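Local coordinates for protein NAD(P)H-flavin oxidoreductase (Staphylococcus epidermidis ATCC 12228, PDB 3GBH) that binds flavin mononucleotide and probably catalyses the NAD(P)H-dependent reduction of flavin, as a member of the nitroreductase family, at residues Tyr28-Glu33 / His157-Asn162. Residues are numbered along the deposited sequence; the frame is centred on the assembly and turned at random.
With FMN (flavin mononucleotide), chain H.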
ATOM      1  N   TYR B  28     -16.776 -32.328 -21.814  1.00 26.12           N
ATOM      2  CA  TYR B  28     -16.349 -32.233 -20.439  1.00 25.99           C
ATOM      3  C   TYR B  28     -17.576 -32.044 -19.561  1.00 26.24           C
ATOM      4  O   TYR B  28     -18.369 -31.129 -19.799  1.00 27.24           O
ATOM      5  CB  TYR B  28     -15.402 -31.046 -20.246  1.00 26.93           C
ATOM      6  CG  TYR B  28     -14.942 -30.995 -18.846  1.00 26.91           C
ATOM      7  CD1 TYR B  28     -15.654 -30.290 -17.902  1.00 27.94           C
ATOM      8  CD2 TYR B  28     -13.842 -31.727 -18.435  1.00 29.40           C
ATOM      9  CE1 TYR B  28     -15.279 -30.297 -16.582  1.00 29.48           C
ATOM     10  CE2 TYR B  28     -13.442 -31.731 -17.107  1.00 30.58           C
ATOM     11  CZ  TYR B  28     -14.175 -31.013 -16.182  1.00 28.99           C
ATOM     12  OH  TYR B  28     -13.834 -30.983 -14.848  1.00 31.38           O
ATOM     13  N   LYS B  29     -17.726 -32.892 -18.546  1.00 24.25           N
ATOM     14  CA  LYS B  29     -18.791 -32.730 -17.578  1.00 24.57           C
ATOM     15  C   LYS B  29     -18.197 -32.591 -16.169  1.00 24.96           C
ATOM     16  O   LYS B  29     -17.229 -33.276 -15.800  1.00 25.41           O
ATOM     17  CB  LYS B  29     -19.786 -33.886 -17.651  1.00 25.75           C
ATOM     18  CG  LYS B  29     -20.462 -34.095 -19.031  1.00 26.89           C
ATOM     19  CD  LYS B  29     -21.305 -32.890 -19.517  1.00 26.99           C
ATOM     20  CE  LYS B  29     -21.673 -33.007 -21.015  1.00 26.57           C
ATOM     21  NZ  LYS B  29     -22.277 -31.753 -21.555  1.00 22.11           N
ATOM     22  N   ILE B  30     -18.767 -31.677 -15.406  1.00 24.45           N
ATOM     23  CA  ILE B  30     -18.297 -31.339 -14.066  1.00 23.57           C
ATOM     24  C   ILE B  30     -18.777 -32.387 -13.072  1.00 23.96           C
ATOM     25  O   ILE B  30     -19.965 -32.629 -12.973  1.00 24.53           O
ATOM     26  CB  ILE B  30     -18.798 -29.952 -13.663  1.00 24.64           C
ATOM     27  CG1 ILE B  30     -18.202 -28.885 -14.611  1.00 25.26           C
ATOM     28  CG2 ILE B  30     -18.433 -29.647 -12.216  1.00 21.96           C
ATOM     29  CD1 ILE B  30     -18.773 -27.504 -14.415  1.00 24.30           C
ATOM     30  N   PRO B  31     -17.861 -33.008 -12.313  1.00 24.23           N
ATOM     31  CA  PRO B  31     -18.333 -34.009 -11.342  1.00 24.80           C
ATOM     32  C   PRO B  31     -19.243 -33.389 -10.291  1.00 23.80           C
ATOM     33  O   PRO B  31     -19.078 -32.221  -9.965  1.00 23.67           O
ATOM     34  CB  PRO B  31     -17.031 -34.540 -10.710  1.00 25.80           C
ATOM     35  CG  PRO B  31     -15.920 -34.068 -11.613  1.00 25.80           C
ATOM     36  CD  PRO B  31     -16.403 -32.819 -12.255  1.00 23.63           C
ATOM     37  N   ARG B  32     -20.207 -34.142  -9.764  1.00 24.76           N
ATOM     38  CA  ARG B  32     -21.122 -33.560  -8.750  1.00 26.89           C
ATOM     39  C   ARG B  32     -20.456 -33.004  -7.519  1.00 25.34           C
ATOM     40  O   ARG B  32     -20.866 -31.965  -7.051  1.00 23.57           O
ATOM     41  CB  ARG B  32     -22.228 -34.514  -8.317  1.00 28.32           C
ATOM     42  CG  ARG B  32     -23.333 -34.493  -9.320  1.00 37.68           C
ATOM     43  CD  ARG B  32     -24.654 -35.044  -8.842  1.00 43.38           C
ATOM     44  NE  ARG B  32     -25.556 -35.238  -9.978  1.00 43.01           N
ATOM     45  CZ  ARG B  32     -26.792 -35.691  -9.864  1.00 44.37           C
ATOM     46  NH1 ARG B  32     -27.274 -36.038  -8.674  1.00 45.45           N
ATOM     47  NH2 ARG B  32     -27.538 -35.822 -10.948  1.00 47.85           N
ATOM     48  N   GLU B  33     -19.416 -33.676  -7.037  1.00 27.06           N
ATOM     49  CA  GLU B  33     -18.677 -33.257  -5.831  1.00 28.30           C
ATOM     50  C   GLU B  33     -18.169 -31.849  -6.049  1.00 27.02           C
ATOM     51  O   GLU B  33     -18.264 -30.987  -5.187  1.00 27.20           O
ATOM     52  CB  GLU B  33     -17.508 -34.243  -5.529  1.00 28.51           C
ATOM     53  CG  GLU B  33     -16.899 -34.175  -4.091  1.00 31.75           C
ATOM     54  CD  GLU B  33     -15.736 -35.207  -3.847  1.00 33.44           C
ATOM     55  OE1 GLU B  33     -15.621 -36.206  -4.617  1.00 39.82           O
ATOM     56  OE2 GLU B  33     -14.950 -35.022  -2.869  1.00 43.32           O
ATOM     57  N   HIS B 157     -11.917 -22.757  -9.484  1.00 22.25           N
ATOM     58  CA  HIS B 157     -11.844 -24.204  -9.762  1.00 22.04           C
ATOM     59  C   HIS B 157     -11.353 -24.527 -11.154  1.00 21.78           C
ATOM     60  O   HIS B 157     -11.186 -25.701 -11.490  1.00 22.81           O
ATOM     61  CB  HIS B 157     -13.216 -24.855  -9.576  1.00 23.02           C
ATOM     62  CG  HIS B 157     -13.580 -25.084  -8.153  1.00 22.05           C
ATOM     63  ND1 HIS B 157     -13.768 -26.349  -7.631  1.00 25.53           N
ATOM     64  CD2 HIS B 157     -13.830 -24.212  -7.148  1.00 21.17           C
ATOM     65  CE1 HIS B 157     -14.101 -26.242  -6.355  1.00 25.74           C
ATOM     66  NE2 HIS B 157     -14.147 -24.958  -6.040  1.00 26.44           N
ATOM     67  N   GLY B 158     -11.132 -23.513 -11.969  1.00 21.42           N
ATOM     68  CA  GLY B 158     -10.545 -23.723 -13.305  1.00 22.20           C
ATOM     69  C   GLY B 158     -11.615 -23.712 -14.406  1.00 22.17           C
ATOM     70  O   GLY B 158     -11.312 -23.910 -15.576  1.00 21.92           O
ATOM     71  N   TYR B 159     -12.855 -23.455 -14.019  1.00 21.97           N
ATOM     72  CA  TYR B 159     -13.988 -23.416 -14.964  1.00 23.09           C
ATOM     73  C   TYR B 159     -14.223 -21.990 -15.445  1.00 24.48           C
ATOM     74  O   TYR B 159     -13.610 -21.043 -14.934  1.00 27.38           O
ATOM     75  CB  TYR B 159     -15.258 -23.984 -14.307  1.00 23.36           C
ATOM     76  CG  TYR B 159     -15.084 -25.411 -13.909  1.00 21.72           C
ATOM     77  CD1 TYR B 159     -14.707 -26.354 -14.844  1.00 25.24           C
ATOM     78  CD2 TYR B 159     -15.264 -25.827 -12.599  1.00 27.37           C
ATOM     79  CE1 TYR B 159     -14.511 -27.666 -14.498  1.00 28.09           C
ATOM     80  CE2 TYR B 159     -15.076 -27.157 -12.235  1.00 25.04           C
ATOM     81  CZ  TYR B 159     -14.705 -28.080 -13.197  1.00 26.67           C
ATOM     82  OH  TYR B 159     -14.489 -29.429 -12.888  1.00 28.27           O
ATOM     83  N   ASP B 160     -15.068 -21.845 -16.456  1.00 22.95           N
ATOM     84  CA  ASP B 160     -15.510 -20.551 -16.914  1.00 22.14           C
ATOM     85  C   ASP B 160     -17.010 -20.514 -16.984  1.00 22.09           C
ATOM     86  O   ASP B 160     -17.664 -21.557 -16.984  1.00 23.33           O
ATOM     87  CB  ASP B 160     -14.887 -20.224 -18.252  1.00 22.70           C
ATOM     88  CG  ASP B 160     -13.432 -19.779 -18.104  1.00 25.73           C
ATOM     89  OD1 ASP B 160     -13.222 -18.616 -17.667  1.00 23.96           O
ATOM     90  OD2 ASP B 160     -12.513 -20.589 -18.386  1.00 23.49           O
ATOM     91  N   THR B 161     -17.546 -19.303 -17.027  1.00 22.39           N
ATOM     92  CA  THR B 161     -18.971 -19.074 -17.053  1.00 21.69           C
ATOM     93  C   THR B 161     -19.359 -17.980 -18.040  1.00 23.25           C
ATOM     94  O   THR B 161     -18.499 -17.235 -18.536  1.00 23.70           O
ATOM     95  CB  THR B 161     -19.505 -18.653 -15.674  1.00 21.13           C
ATOM     96  OG1 THR B 161     -18.831 -17.468 -15.245  1.00 21.70           O
ATOM     97  CG2 THR B 161     -19.349 -19.793 -14.655  1.00 20.84           C
ATOM     98  N   ASN B 162     -20.661 -17.895 -18.279  1.00 22.56           N
ATOM     99  CA  ASN B 162     -21.279 -16.818 -19.083  1.00 22.67           C
ATOM    100  C   ASN B 162     -22.619 -16.527 -18.452  1.00 22.86           C
ATOM    101  O   ASN B 162     -23.535 -17.384 -18.489  1.00 21.88           O
ATOM    102  CB  ASN B 162     -21.438 -17.240 -20.544  1.00 21.44           C
ATOM    103  CG  ASN B 162     -22.109 -16.172 -21.445  1.00 24.65           C
ATOM    104  OD1 ASN B 162     -22.664 -16.527 -22.464  1.00 31.35           O
ATOM    105  ND2 ASN B 162     -22.027 -14.886 -21.088  1.00 24.23           N
TER
HETATM  106  N1  FMN H 300     -23.990 -12.755 -22.801  1.00 26.79           N
HETATM  107  C2  FMN H 300     -24.578 -13.508 -23.807  1.00 29.05           C
HETATM  108  O2  FMN H 300     -23.901 -14.036 -24.695  1.00 28.12           O
HETATM  109  N3  FMN H 300     -25.940 -13.650 -23.825  1.00 26.22           N
HETATM  110  C4  FMN H 300     -26.738 -13.064 -22.838  1.00 28.95           C
HETATM  111  O4  FMN H 300     -27.974 -13.210 -22.889  1.00 27.97           O
HETATM  112  C4A FMN H 300     -26.148 -12.299 -21.846  1.00 25.78           C
HETATM  113  N5  FMN H 300     -26.900 -11.667 -20.870  1.00 25.88           N
HETATM  114  C5A FMN H 300     -26.296 -11.202 -19.721  1.00 25.95           C
HETATM  115  C6  FMN H 300     -27.054 -10.892 -18.579  1.00 25.91           C
HETATM  116  C7  FMN H 300     -26.445 -10.432 -17.430  1.00 25.53           C
HETATM  117  C7M FMN H 300     -27.272 -10.099 -16.217  1.00 26.99           C
HETATM  118  C8  FMN H 300     -25.058 -10.253 -17.412  1.00 26.33           C
HETATM  119  C8M FMN H 300     -24.326  -9.764 -16.201  1.00 24.47           C
HETATM  120  C9  FMN H 300     -24.311 -10.555 -18.536  1.00 25.64           C
HETATM  121  C9A FMN H 300     -24.903 -11.042 -19.705  1.00 27.17           C
HETATM  122  N10 FMN H 300     -24.151 -11.369 -20.843  1.00 27.38           N
HETATM  123  C10 FMN H 300     -24.756 -12.139 -21.838  1.00 28.41           C
HETATM  124  C1' FMN H 300     -22.638 -11.281 -20.824  1.00 25.48           C
HETATM  125  C2' FMN H 300     -22.263  -9.807 -20.975  1.00 26.98           C
HETATM  126  O2' FMN H 300     -22.386  -9.389 -22.324  1.00 25.38           O
HETATM  127  C3' FMN H 300     -20.831  -9.600 -20.468  1.00 27.11           C
HETATM  128  O3' FMN H 300     -20.797  -9.856 -19.086  1.00 27.19           O
HETATM  129  C4' FMN H 300     -20.264  -8.208 -20.741  1.00 28.68           C
HETATM  130  O4' FMN H 300     -20.149  -8.019 -22.152  1.00 27.17           O
HETATM  131  C5' FMN H 300     -18.904  -8.051 -20.065  1.00 27.90           C
HETATM  132  O5' FMN H 300     -17.988  -9.009 -20.580  1.00 24.97           O
HETATM  133  P   FMN H 300     -17.257 -10.033 -19.596  1.00 25.45           P
HETATM  134  O1P FMN H 300     -16.321 -10.907 -20.379  1.00 23.29           O
HETATM  135  O2P FMN H 300     -18.322 -10.810 -18.878  1.00 23.75           O
HETATM  136  O3P FMN H 300     -16.473  -9.273 -18.554  1.00 24.66           O
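The ring of Tyr159 carries nearly the whole contact, receiving Ile30 over one face and Tyr28 at its edge. Ile30 CD1 sits 4.0 Å from the centroid of the Tyr159 ring and only 1° off its normal, which identifies a centred CH-pi contact. CG1 of Ile30 lies anti to its carbonyl carbon and the chain then runs out extended (chi2 172°), carrying CD1 past the hydroxyl end to mid-ring; CG1 itself stays 3.9 Å from Tyr159 CZ. His157 O lies 4.2 Å above the opposite face of the Tyr159 ring, offset toward its rim. Tyr28 CG, anti to its backbone N and beside its carbonyl carbon, sends the ring across at about a right angle to Tyr159. Neither ring lies over the other's face: the centroids are 5.8 Å apart, the planes at 47°, and the rims meet at Tyr28 CE1 and Tyr159 CE1, 3.4 Å apart. Tyr28 OH and Tyr159 OH are hydrogen-bonded at 2.6 Å, a length to be taken with reserve, since Tyr28 OH is less surely placed. Pro31, N-cap of helix 32-42, adds a marginal touch from CD to Tyr159 OH at 3.9 Å. Leu5 and Ile38 also touch the Tyr159 side chain. Just before Tyr159, Gly158 closes helix 132-156 in a Schellman motif; strand 160-164 follows, leading to Asn162 in the flavin pocket, with ND2 3.4 Å from FMN N1. The chemistry implies a chiefly apolar junction in which, if Tyr28 OH is rightly placed, one hydroxyl would donate to the other where the rims meet.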